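Local atomic coordinates of XRE-family like protein (PDB entry 3F6W), a protein that probably binds DNA through a helix-turn-helix domain, as a member of the XRE (xenobiotic response element) family of transcriptional regulators. Residues Ala10-Leu15 against Glu51-Val56; Ala14-Leu19 against Ser45-Ala50; Ile28-Leu33 against Arg39-Val44; Phe62-Gly65 against Asp69-Ala72. One frame throughout, in Å; residues are numbered along the deposited sequence.

Interaction 1: Ala10-Leu15 against Glu51-Val56; sequences ARYQAL and ERRLDV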
loop_
_atom_site.group_PDB
_atom_site.type_symbol
_atom_site.label_atom_id
_atom_site.label_comp_id
_atom_site.label_asym_id
_atom_site.label_seq_id
_atom_site.Cartn_x
_atom_site.Cartn_y
_atom_site.Cartn_z
ATOM N N ALA A 10 -3.668 0.462 1.370
ATOM C CA ALA A 10 -2.615 1.413 1.699
ATOM C C ALA A 10 -2.770 2.718 0.929
ATOM O O ALA A 10 -2.498 3.797 1.450
ATOM C CB ALA A 10 -1.239 0.804 1.422
ATOM N N ARG A 11 -3.165 2.625 -0.332
ATOM C CA ARG A 11 -3.303 3.831 -1.127
ATOM C C ARG A 11 -4.451 4.657 -0.580
ATOM O O ARG A 11 -4.379 5.885 -0.535
ATOM C CB ARG A 11 -3.562 3.465 -2.580
ATOM C CG ARG A 11 -2.308 2.970 -3.274
ATOM C CD ARG A 11 -2.683 2.106 -4.473
ATOM N NE ARG A 11 -3.297 2.875 -5.540
ATOM C CZ ARG A 11 -4.209 2.378 -6.379
ATOM N NH1 ARG A 11 -4.629 1.110 -6.255
ATOM N NH2 ARG A 11 -4.717 3.146 -7.326
ATOM N N TYR A 12 -5.505 3.970 -0.156
ATOM C CA TYR A 12 -6.654 4.654 0.430
ATOM C C TYR A 12 -6.238 5.315 1.745
ATOM O O TYR A 12 -6.584 6.464 2.012
ATOM C CB TYR A 12 -7.812 3.674 0.642
ATOM C CG TYR A 12 -9.066 4.381 1.121
ATOM C CD1 TYR A 12 -9.940 4.961 0.220
ATOM C CD2 TYR A 12 -9.347 4.492 2.473
ATOM C CE1 TYR A 12 -11.078 5.638 0.647
ATOM C CE2 TYR A 12 -10.491 5.166 2.919
ATOM C CZ TYR A 12 -11.352 5.719 1.993
ATOM O OH TYR A 12 -12.470 6.387 2.424
ATOM N N GLN A 13 -5.451 4.613 2.556
ATOM C CA GLN A 13 -5.037 5.197 3.824
ATOM C C GLN A 13 -4.122 6.398 3.603
ATOM O O GLN A 13 -4.220 7.393 4.332
ATOM C CB GLN A 13 -4.391 4.152 4.732
ATOM C CG GLN A 13 -5.384 3.118 5.258
ATOM C CD GLN A 13 -6.276 3.662 6.361
ATOM O OE1 GLN A 13 -7.488 3.453 6.355
ATOM N NE2 GLN A 13 -5.674 4.363 7.315
ATOM N N ALA A 14 -3.266 6.317 2.587
ATOM C CA ALA A 14 -2.381 7.424 2.232
ATOM C C ALA A 14 -3.196 8.629 1.783
ATOM O O ALA A 14 -2.905 9.766 2.163
ATOM C CB ALA A 14 -1.373 6.992 1.130
ATOM N N LEU A 15 -4.237 8.388 0.990
ATOM C CA LEU A 15 -5.151 9.469 0.633
ATOM C C LEU A 15 -5.782 10.120 1.871
ATOM O O LEU A 15 -5.850 11.352 1.959
ATOM C CB LEU A 15 -6.233 8.985 -0.336
ATOM C CG LEU A 15 -7.128 10.088 -0.893
ATOM C CD1 LEU A 15 -6.273 11.138 -1.589
ATOM C CD2 LEU A 15 -8.143 9.494 -1.857
ATOM N N GLU A 51 -13.977 4.906 9.088
ATOM C CA GLU A 51 -15.164 4.169 9.513
ATOM C C GLU A 51 -16.316 4.288 8.500
ATOM O O GLU A 51 -17.404 3.763 8.717
ATOM C CB GLU A 51 -15.619 4.639 10.894
ATOM C CG GLU A 51 -14.549 4.475 11.976
ATOM C CD GLU A 51 -14.342 3.031 12.402
ATOM O OE1 GLU A 51 -15.099 2.152 11.938
ATOM N N ARG A 52 -16.080 5.001 7.407
ATOM C CA ARG A 52 -17.011 4.982 6.274
ATOM C C ARG A 52 -16.178 5.172 5.017
ATOM O O ARG A 52 -15.092 5.716 5.105
ATOM C CB ARG A 52 -18.077 6.078 6.402
ATOM C CG ARG A 52 -17.576 7.475 6.114
ATOM C CD ARG A 52 -18.715 8.515 6.069
ATOM N NE ARG A 52 -19.738 8.272 5.050
ATOM C CZ ARG A 52 -19.601 8.541 3.751
ATOM N NH1 ARG A 52 -18.468 9.041 3.286
ATOM N NH2 ARG A 52 -20.592 8.294 2.908
ATOM N N ARG A 53 -16.688 4.748 3.864
ATOM C CA ARG A 53 -15.915 4.813 2.618
ATOM C C ARG A 53 -16.228 6.094 1.847
ATOM O O ARG A 53 -17.392 6.465 1.686
ATOM C CB ARG A 53 -16.210 3.611 1.708
ATOM C CG ARG A 53 -16.293 2.251 2.383
ATOM C CD ARG A 53 -14.951 1.792 2.918
ATOM N NE ARG A 53 -13.869 1.892 1.940
ATOM C CZ ARG A 53 -12.587 1.978 2.286
ATOM N NH1 ARG A 53 -12.244 1.978 3.572
ATOM N NH2 ARG A 53 -11.645 2.067 1.363
ATOM N N LEU A 54 -15.182 6.792 1.414
ATOM C CA LEU A 54 -15.345 7.975 0.576
ATOM C C LEU A 54 -15.422 7.544 -0.871
ATOM O O LEU A 54 -14.573 6.787 -1.337
ATOM C CB LEU A 54 -14.145 8.910 0.715
ATOM C CG LEU A 54 -14.155 10.067 1.706
ATOM C CD1 LEU A 54 -12.867 10.869 1.544
ATOM C CD2 LEU A 54 -15.369 10.963 1.511
ATOM N N ASP A 55 -16.435 8.023 -1.577
ATOM C CA ASP A 55 -16.492 7.840 -3.024
ATOM C C ASP A 55 -15.895 9.069 -3.720
ATOM O O ASP A 55 -15.593 10.085 -3.077
ATOM C CB ASP A 55 -17.907 7.480 -3.525
ATOM C CG ASP A 55 -18.907 8.623 -3.392
ATOM O OD1 ASP A 55 -18.627 9.728 -3.885
ATOM O OD2 ASP A 55 -19.993 8.402 -2.824
ATOM N N VAL A 56 -15.679 8.971 -5.023
ATOM C CA VAL A 56 -14.953 10.048 -5.701
ATOM C C VAL A 56 -15.778 11.339 -5.704
ATOM O O VAL A 56 -15.225 12.447 -5.669
ATOM C CB VAL A 56 -14.505 9.649 -7.124
ATOM C CG1 VAL A 56 -15.704 9.511 -8.044
ATOM C CG2 VAL A 56 -13.499 10.663 -7.662
HETATM O O HOH W 1 -12.747 6.778 5.009
HETATM O O HOH W 2 -9.400 1.860 5.189
#

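Interaction 2: Ala14-Leu19 against Ser45-Ala50; sequences ALLDLL and SKTENA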
loop_
_atom_site.group_PDB
_atom_site.type_symbol
_atom_site.label_atom_id
_atom_site.label_comp_id
_atom_site.label_asym_id
_atom_site.label_seq_id
_atom_site.Cartn_x
_atom_site.Cartn_y
_atom_site.Cartn_z
ATOM N N ALA A 14 -3.266 6.317 2.587
ATOM C CA ALA A 14 -2.381 7.424 2.232
ATOM C C ALA A 14 -3.196 8.629 1.783
ATOM O O ALA A 14 -2.905 9.766 2.163
ATOM C CB ALA A 14 -1.373 6.992 1.130
ATOM N N LEU A 15 -4.237 8.388 0.990
ATOM C CA LEU A 15 -5.151 9.469 0.633
ATOM C C LEU A 15 -5.782 10.120 1.871
ATOM O O LEU A 15 -5.850 11.352 1.959
ATOM C CB LEU A 15 -6.233 8.985 -0.336
ATOM C CG LEU A 15 -7.128 10.088 -0.893
ATOM C CD1 LEU A 15 -6.273 11.138 -1.589
ATOM C CD2 LEU A 15 -8.143 9.494 -1.857
ATOM N N LEU A 16 -6.239 9.318 2.831
ATOM C CA LEU A 16 -6.772 9.909 4.066
ATOM C C LEU A 16 -5.709 10.743 4.806
ATOM O O LEU A 16 -6.010 11.811 5.352
ATOM C CB LEU A 16 -7.337 8.846 5.006
ATOM C CG LEU A 16 -8.587 8.075 4.547
ATOM C CD1 LEU A 16 -9.049 7.154 5.673
ATOM C CD2 LEU A 16 -9.704 9.034 4.104
ATOM N N ASP A 17 -4.485 10.233 4.845
ATOM C CA ASP A 17 -3.348 10.938 5.456
ATOM C C ASP A 17 -3.190 12.309 4.798
ATOM O O ASP A 17 -3.094 13.342 5.478
ATOM C CB ASP A 17 -2.080 10.075 5.277
ATOM C CG ASP A 17 -0.892 10.530 6.134
ATOM O OD1 ASP A 17 -1.070 11.377 7.044
ATOM O OD2 ASP A 17 0.235 10.003 5.897
ATOM N N LEU A 18 -3.179 12.328 3.468
ATOM C CA LEU A 18 -3.064 13.587 2.732
ATOM C C LEU A 18 -4.223 14.522 2.992
ATOM O O LEU A 18 -4.031 15.741 3.072
ATOM C CB LEU A 18 -2.919 13.343 1.226
ATOM C CG LEU A 18 -1.615 12.637 0.823
ATOM C CD1 LEU A 18 -1.699 12.133 -0.615
ATOM C CD2 LEU A 18 -0.405 13.559 1.026
ATOM N N LEU A 19 -5.426 13.969 3.124
ATOM C CA LEU A 19 -6.600 14.814 3.329
ATOM C C LEU A 19 -6.581 15.442 4.708
ATOM O O LEU A 19 -7.011 16.587 4.884
ATOM C CB LEU A 19 -7.898 14.019 3.182
ATOM C CG LEU A 19 -8.364 13.704 1.767
ATOM C CD1 LEU A 19 -9.536 12.741 1.813
ATOM C CD2 LEU A 19 -8.752 14.986 1.044
ATOM N N SER A 45 -15.812 13.068 10.523
ATOM C CA SER A 45 -15.035 12.278 11.467
ATOM C C SER A 45 -14.922 10.804 11.048
ATOM O O SER A 45 -13.863 10.203 11.171
ATOM C CB SER A 45 -15.575 12.413 12.898
ATOM O OG SER A 45 -16.925 11.999 12.974
ATOM N N LYS A 46 -16.002 10.226 10.540
ATOM C CA LYS A 46 -15.960 8.825 10.108
ATOM C C LYS A 46 -15.132 8.664 8.835
ATOM O O LYS A 46 -14.488 7.633 8.613
ATOM C CB LYS A 46 -17.377 8.284 9.881
ATOM C CG LYS A 46 -18.128 7.998 11.179
ATOM C CD LYS A 46 -19.380 7.192 10.935
ATOM C CE LYS A 46 -19.992 6.742 12.248
ATOM N NZ LYS A 46 -21.223 5.951 12.025
ATOM N N THR A 47 -15.163 9.681 7.983
ATOM C CA THR A 47 -14.325 9.664 6.795
ATOM C C THR A 47 -12.858 9.644 7.231
ATOM O O THR A 47 -12.065 8.795 6.789
ATOM C CB THR A 47 -14.583 10.889 5.907
ATOM O OG1 THR A 47 -15.866 10.768 5.284
ATOM C CG2 THR A 47 -13.527 10.978 4.819
ATOM N N GLU A 48 -12.491 10.551 8.128
ATOM C CA GLU A 48 -11.082 10.625 8.559
ATOM C C GLU A 48 -10.624 9.405 9.355
ATOM O O GLU A 48 -9.466 8.997 9.266
ATOM C CB GLU A 48 -10.789 11.927 9.315
ATOM C CG GLU A 48 -11.114 13.168 8.486
ATOM C CD GLU A 48 -10.677 14.478 9.129
ATOM O OE1 GLU A 48 -10.375 14.496 10.332
ATOM O OE2 GLU A 48 -10.628 15.495 8.419
ATOM N N ASN A 49 -11.534 8.818 10.123
ATOM C CA ASN A 49 -11.212 7.641 10.918
ATOM C C ASN A 49 -11.297 6.329 10.149
ATOM O O ASN A 49 -11.100 5.276 10.730
ATOM C CB ASN A 49 -12.137 7.557 12.133
ATOM C CG ASN A 49 -12.017 8.768 13.035
ATOM O OD1 ASN A 49 -11.078 9.549 12.915
ATOM N ND2 ASN A 49 -12.976 8.933 13.940
ATOM N N ALA A 50 -11.609 6.396 8.858
ATOM C CA ALA A 50 -11.818 5.207 8.027
ATOM C C ALA A 50 -12.948 4.304 8.502
ATOM O O ALA A 50 -12.889 3.077 8.331
ATOM C CB ALA A 50 -10.525 4.404 7.896
#

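Interaction 3: Ile28-Leu33 against Arg39-Val44; sequences ITQKEL and RPQSFV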
loop_
_atom_site.group_PDB
_atom_site.type_symbol
_atom_site.label_atom_id
_atom_site.label_comp_id
_atom_site.label_asym_id
_atom_site.label_seq_id
_atom_site.Cartn_x
_atom_site.Cartn_y
_atom_site.Cartn_z
ATOM N N ILE A 28 -9.106 24.420 9.322
ATOM C CA ILE A 28 -10.552 24.183 9.356
ATOM C C ILE A 28 -10.879 22.989 10.236
ATOM O O ILE A 28 -10.311 21.918 10.043
ATOM C CB ILE A 28 -11.084 23.913 7.930
ATOM C CG1 ILE A 28 -10.834 25.135 7.043
ATOM C CG2 ILE A 28 -12.567 23.568 7.959
ATOM C CD1 ILE A 28 -11.031 24.875 5.556
ATOM N N THR A 29 -11.786 23.155 11.197
ATOM C CA THR A 29 -12.157 22.035 12.059
ATOM C C THR A 29 -13.069 21.068 11.301
ATOM O O THR A 29 -13.637 21.423 10.264
ATOM C CB THR A 29 -12.954 22.508 13.287
ATOM O OG1 THR A 29 -14.107 23.241 12.840
ATOM C CG2 THR A 29 -12.091 23.388 14.194
ATOM N N GLN A 30 -13.227 19.861 11.833
ATOM C CA GLN A 30 -14.180 18.913 11.263
ATOM C C GLN A 30 -15.589 19.523 11.236
ATOM O O GLN A 30 -16.283 19.465 10.223
ATOM C CB GLN A 30 -14.204 17.620 12.072
ATOM C CG GLN A 30 -12.894 16.866 12.097
ATOM C CD GLN A 30 -13.030 15.538 12.784
ATOM O OE1 GLN A 30 -13.887 15.365 13.645
ATOM N NE2 GLN A 30 -12.186 14.585 12.410
ATOM N N LYS A 31 -16.000 20.110 12.355
ATOM C CA LYS A 31 -17.328 20.707 12.463
ATOM C C LYS A 31 -17.543 21.764 11.382
ATOM O O LYS A 31 -18.594 21.814 10.749
ATOM C CB LYS A 31 -17.531 21.295 13.860
ATOM C CG LYS A 31 -18.913 21.865 14.115
ATOM C CD LYS A 31 -19.071 22.241 15.581
ATOM C CE LYS A 31 -20.457 22.796 15.878
ATOM N NZ LYS A 31 -20.620 24.191 15.379
ATOM N N GLU A 32 -16.523 22.583 11.145
ATOM C CA GLU A 32 -16.583 23.605 10.104
ATOM C C GLU A 32 -16.633 23.016 8.690
ATOM O O GLU A 32 -17.374 23.505 7.835
ATOM C CB GLU A 32 -15.392 24.558 10.232
ATOM C CG GLU A 32 -15.242 25.543 9.084
ATOM C CD GLU A 32 -16.213 26.700 9.166
ATOM O OE1 GLU A 32 -16.316 27.459 8.180
ATOM O OE2 GLU A 32 -16.871 26.854 10.216
ATOM N N LEU A 33 -15.828 21.982 8.443
ATOM C CA LEU A 33 -15.858 21.311 7.150
ATOM C C LEU A 33 -17.249 20.741 6.902
ATOM O O LEU A 33 -17.813 20.908 5.823
ATOM C CB LEU A 33 -14.799 20.203 7.075
ATOM C CG LEU A 33 -14.798 19.388 5.776
ATOM C CD1 LEU A 33 -14.777 20.303 4.568
ATOM C CD2 LEU A 33 -13.639 18.409 5.754
ATOM N N ARG A 39 -23.307 18.542 5.782
ATOM C CA ARG A 39 -23.433 17.199 6.355
ATOM C C ARG A 39 -23.118 17.217 7.853
ATOM O O ARG A 39 -22.489 18.160 8.340
ATOM C CB ARG A 39 -22.488 16.226 5.623
ATOM C CG ARG A 39 -22.848 16.022 4.138
ATOM C CD ARG A 39 -21.747 15.293 3.411
ATOM N NE ARG A 39 -21.987 15.074 1.983
ATOM C CZ ARG A 39 -22.481 13.949 1.477
ATOM N NH1 ARG A 39 -22.849 12.959 2.284
ATOM N NH2 ARG A 39 -22.632 13.818 0.166
ATOM N N PRO A 40 -23.553 16.177 8.593
ATOM C CA PRO A 40 -23.261 16.108 10.028
ATOM C C PRO A 40 -21.763 15.987 10.232
ATOM O O PRO A 40 -21.085 15.520 9.323
ATOM C CB PRO A 40 -23.931 14.798 10.470
ATOM C CG PRO A 40 -24.868 14.436 9.372
ATOM C CD PRO A 40 -24.284 14.991 8.118
ATOM N N GLN A 41 -21.257 16.391 11.391
ATOM C CA GLN A 41 -19.825 16.266 11.653
ATOM C C GLN A 41 -19.395 14.811 11.576
ATOM O O GLN A 41 -18.255 14.511 11.222
ATOM C CB GLN A 41 -19.454 16.816 13.027
ATOM C CG GLN A 41 -17.986 16.559 13.379
ATOM C CD GLN A 41 -17.580 17.130 14.717
ATOM O OE1 GLN A 41 -18.302 17.931 15.300
ATOM N NE2 GLN A 41 -16.414 16.722 15.211
ATOM N N SER A 42 -20.304 13.909 11.927
ATOM C CA SER A 42 -19.981 12.482 11.900
ATOM C C SER A 42 -19.506 12.055 10.514
ATOM O O SER A 42 -18.670 11.156 10.397
ATOM C CB SER A 42 -21.171 11.628 12.354
ATOM O OG SER A 42 -22.333 11.901 11.584
ATOM N N PHE A 43 -20.007 12.712 9.472
ATOM C CA PHE A 43 -19.556 12.403 8.109
ATOM C C PHE A 43 -18.048 12.609 7.972
ATOM O O PHE A 43 -17.316 11.767 7.434
ATOM C CB PHE A 43 -20.276 13.291 7.094
ATOM C CG PHE A 43 -19.806 13.096 5.679
ATOM C CD1 PHE A 43 -20.284 12.039 4.920
ATOM C CD2 PHE A 43 -18.887 13.967 5.106
ATOM C CE1 PHE A 43 -19.860 11.859 3.618
ATOM C CE2 PHE A 43 -18.459 13.790 3.808
ATOM C CZ PHE A 43 -18.955 12.730 3.062
ATOM N N VAL A 44 -17.587 13.755 8.451
ATOM C CA VAL A 44 -16.183 14.101 8.352
ATOM C C VAL A 44 -15.359 13.226 9.277
ATOM O O VAL A 44 -14.337 12.673 8.869
ATOM C CB VAL A 44 -15.954 15.586 8.678
ATOM C CG1 VAL A 44 -14.463 15.893 8.697
ATOM C CG2 VAL A 44 -16.654 16.440 7.642
#

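Interaction 4: Phe62-Gly65 against Asp69-Ala72; sequences FCRG and DPYA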
loop_
_atom_site.group_PDB
_atom_site.type_symbol
_atom_site.label_atom_id
_atom_site.label_comp_id
_atom_site.label_asym_id
_atom_site.label_seq_id
_atom_site.Cartn_x
_atom_site.Cartn_y
_atom_site.Cartn_z
ATOM N N PHE A 62 -15.265 17.203 -0.597
ATOM C CA PHE A 62 -14.460 17.275 0.624
ATOM C C PHE A 62 -13.269 18.195 0.349
ATOM O O PHE A 62 -12.989 19.129 1.109
ATOM C CB PHE A 62 -13.991 15.852 0.963
ATOM C CG PHE A 62 -13.479 15.666 2.374
ATOM C CD1 PHE A 62 -14.276 15.075 3.345
ATOM C CD2 PHE A 62 -12.173 16.014 2.704
ATOM C CE1 PHE A 62 -13.790 14.868 4.635
ATOM C CE2 PHE A 62 -11.682 15.808 3.986
ATOM C CZ PHE A 62 -12.493 15.237 4.953
ATOM N N CYS A 63 -12.589 17.939 -0.763
ATOM C CA CYS A 63 -11.463 18.767 -1.194
ATOM C C CYS A 63 -11.847 20.238 -1.369
ATOM O O CYS A 63 -11.175 21.139 -0.839
ATOM C CB CYS A 63 -10.883 18.225 -2.506
ATOM S SG CYS A 63 -9.897 16.702 -2.303
ATOM N N ARG A 64 -12.924 20.485 -2.114
ATOM C CA ARG A 64 -13.372 21.857 -2.328
ATOM C C ARG A 64 -13.690 22.515 -0.989
ATOM O O ARG A 64 -13.413 23.697 -0.790
ATOM C CB ARG A 64 -14.580 21.918 -3.277
ATOM C CG ARG A 64 -14.224 22.123 -4.747
ATOM C CD ARG A 64 -13.612 20.888 -5.350
ATOM N NE ARG A 64 -13.220 21.053 -6.748
ATOM C CZ ARG A 64 -13.873 20.526 -7.782
ATOM N NH1 ARG A 64 -14.972 19.811 -7.588
ATOM N NH2 ARG A 64 -13.434 20.721 -9.018
ATOM N N GLY A 65 -14.250 21.744 -0.066
ATOM C CA GLY A 65 -14.622 22.280 1.237
ATOM C C GLY A 65 -13.414 22.748 2.044
ATOM O O GLY A 65 -13.503 23.673 2.855
ATOM N N ASP A 69 -7.370 21.393 -4.447
ATOM C CA ASP A 69 -7.747 20.893 -5.767
ATOM C C ASP A 69 -7.760 19.361 -5.774
ATOM O O ASP A 69 -6.721 18.728 -5.582
ATOM C CB ASP A 69 -6.755 21.430 -6.809
ATOM C CG ASP A 69 -7.100 21.022 -8.230
ATOM O OD1 ASP A 69 -7.853 20.048 -8.428
ATOM O OD2 ASP A 69 -6.602 21.682 -9.168
ATOM N N PRO A 70 -8.942 18.755 -5.984
ATOM C CA PRO A 70 -9.033 17.286 -5.932
ATOM C C PRO A 70 -8.221 16.609 -7.032
ATOM O O PRO A 70 -7.629 15.564 -6.785
ATOM C CB PRO A 70 -10.541 17.017 -6.130
ATOM C CG PRO A 70 -11.070 18.278 -6.775
ATOM C CD PRO A 70 -10.274 19.371 -6.091
ATOM N N TYR A 71 -8.199 17.189 -8.226
ATOM C CA TYR A 71 -7.429 16.615 -9.321
ATOM C C TYR A 71 -5.938 16.602 -8.980
ATOM O O TYR A 71 -5.231 15.639 -9.273
ATOM C CB TYR A 71 -7.666 17.395 -10.627
ATOM C CG TYR A 71 -9.094 17.329 -11.122
ATOM C CD1 TYR A 71 -9.492 16.364 -12.040
ATOM C CD2 TYR A 71 -10.044 18.239 -10.675
ATOM C CE1 TYR A 71 -10.796 16.305 -12.494
ATOM C CE2 TYR A 71 -11.357 18.180 -11.116
ATOM C CZ TYR A 71 -11.722 17.217 -12.019
ATOM O OH TYR A 71 -13.014 17.170 -12.460
ATOM N N ALA A 72 -5.470 17.683 -8.366
ATOM C CA ALA A 72 -4.070 17.800 -7.993
ATOM C C ALA A 72 -3.711 16.814 -6.883
ATOM O O ALA A 72 -2.627 16.229 -6.890
ATOM C CB ALA A 72 -3.741 19.230 -7.568
#

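Interaction 1: Ala10-Leu15 against Glu51-Val56
A cation-pi and hydrogen-bonded contact at the surface joins Y12, on helix 3-26, to R53 and L54 in the loop that leads from helix 41-48 to helix 56-66. The side chain of R53, bent at chi2 and chi3, folds back over the tyrosine. R53 CZ lies 4.0 Å from the centroid of the Y12 ring, and R53 NH2 sits over the middle of the face, 3.5 Å from Y12 CG. The guanidinium is tilted 35° from the ring plane, so one end of it sits closer to the tyrosine than the other.

The phenol oxygen has its own grip on the loop. L54 N donates to Y12 OH at 2.9 Å, nearly straight at 164°, and a water in the ring plane accepts from the hydroxyl at 2.6 Å and passes a hydrogen bond on to the carbonyl of R52. With CG anti to its backbone nitrogen (chi1 -174°), Y12 reaches straight out to the loop. Further along the loop, D55 OD1 accepts from E58 N and caps helix 56-66. The loop thus tied down follows the second helix of the helix-turn-helix unit in this all-helical XRE-type domain.

Interaction 2: Ala14-Leu19 against Ser45-Ala50
Apolar contact carries this pairing, and L16 of helix 3-26 is its centre. L16 CG stands anti to its own carbonyl carbon (chi1 -66°), which aims the two methyls at the last turn of helix 41-48. Both methyls face the carbonyl oxygen of T47, L16 CD1 and L16 CD2 each 3.6 Å from T47 O. CD1 reaches on to the methyl of A50, with L16 CD1 and A50 CB 3.8 Å apart, while CD2 looks toward the T47 methyl, L16 CD2 to T47 CG2 being 4.3 Å. The backbones come close here, with the CA atoms of L16 and E48 6.3 Å apart. L19, one turn further along, points the same way but stays more distant, and packs against F59, F62 and C63 of helix 56-66.

Helix 41-48 is the second helix of the helix-turn-helix, the position of the recognition helix in XRE-type domains, and L16 packs helix 3-26 against its C-terminal end. That end closes in a Schellman motif: A50 has a positive phi of 60°, its N bonds back to T47 O at 3.2 Å, and E51 N probably bonds to K46 O. The oxygen that both methyls touch is therefore also a partner in the helix termination.

The polar bonds belong to neighbours of L16 and are made outside the pairing. T47 OG1 bonds back to F43 O within its own helix. The carboxylate of E48 is held at both oxygens, OE2 in a salt bridge with R23 and OE1 by the amide of Q30, which probably keeps it charged.

Interaction 3: Ile28-Leu33 against Arg39-Val44
The side-chain amides of Q30 and Q41 meet almost at right angles, their planes 79° apart. Q41 NE2 donates to Q30 OE1 at 3.3 Å with an angle of 153° at the hydrogen. The donor lies in the carbonyl plane of Q30, on a lone pair, whereas the acceptor sits somewhat out of the plane of the Q41 amide. With Q30 NE2 taken by E48, both polar atoms of this group are held and its rotation is fixed. The Q41 amide lies across the start of helix 30-37, with Q41 OE1 3.7 Å from K31 CB. The other flat group, the ring of F43, has one face covered from within its own segment by R39 CD, 3.5 Å above the plane.

Helices 30-37 and 41-48, joined by a short turn, form the helix-turn-helix of this XRE-type domain, and this contact draws their N-terminal ends together. T29 caps the first of them: E32 N donates to T29 OG1 at 3.0 Å.

Under the amides, V44 fills the angle between the helices. With CG1 anti to the backbone nitrogen (chi1 175°), its two methyls part: V44 CG1 rests 3.8 Å from Q30 CB, and V44 CG2 lies 4.0 Å from L33 CG. L33 in turn leans on F62 and I66 of helix 56-66.

Interaction 4: Phe62-Gly65 against Asp69-Ala72
P70, the first residue of helix 70-78, wedges against C63 and R64 near the end of helix 56-66, at the tight helix-to-helix turn that brings in the last helix of this XRE-type all-helical domain. Two side chains of helix 56-66 grip the proline ring from different directions. C63 meets the CA, CB and CD part of the ring: its sulfur stands anti to the carbonyl carbon, which brings C63 SG to 3.8 Å from P70 CA, while C63 CB lies at the same distance from P70 CD. This short side chain itself packs on L19 of helix 3-26.

R64 takes CG and CD, coming across the ring at about a right angle. Its chi1 of -93° is away from a regular staggered value, and the chain then turns at chi2 (72°) before running straight at chi3. This swing carries the guanidinium over the proline, with P70 CG against one of its faces and R64 NE 3.5 Å from P70 CD. The contact is made by the flat side of the cation, leaving its N-H groups to point outward around the rim. R64 NH2 comes alongside the edge of Y71, whose ring is turned 64° from the guanidinium.

D69 occupies the N-cap. D69 OD1 receives weak bonds from Y71 N and A72 N, and also lies in the plane of the Y71 ring, at its edge. At the adjacent corner of the same flank, R64 NH2 approaches near the ring plane, 3.9 Å from Y71 CE2.

How the interactions relate
Interactions 1 and 2 start on neighbouring turns of helix 3-26 and share A14 and L15; their centres lie 6 Å apart, and both touch the second subunit. Interaction 3 falls between their segments in the chain and shares helix 41-48 with interaction 2, 12 Å away between centres, where E48 and Q30 meet. Interaction 4 comes last along the chain, its centre about 14 to 15 Å from the others. F62 and L19 link it to interactions 2 and 3: F62 meets T47, L33 and V44, and L19 meets C63; it does not touch interaction 1. The helix-turn-helix is thereby joined to the first and the last two helices in one compact domain.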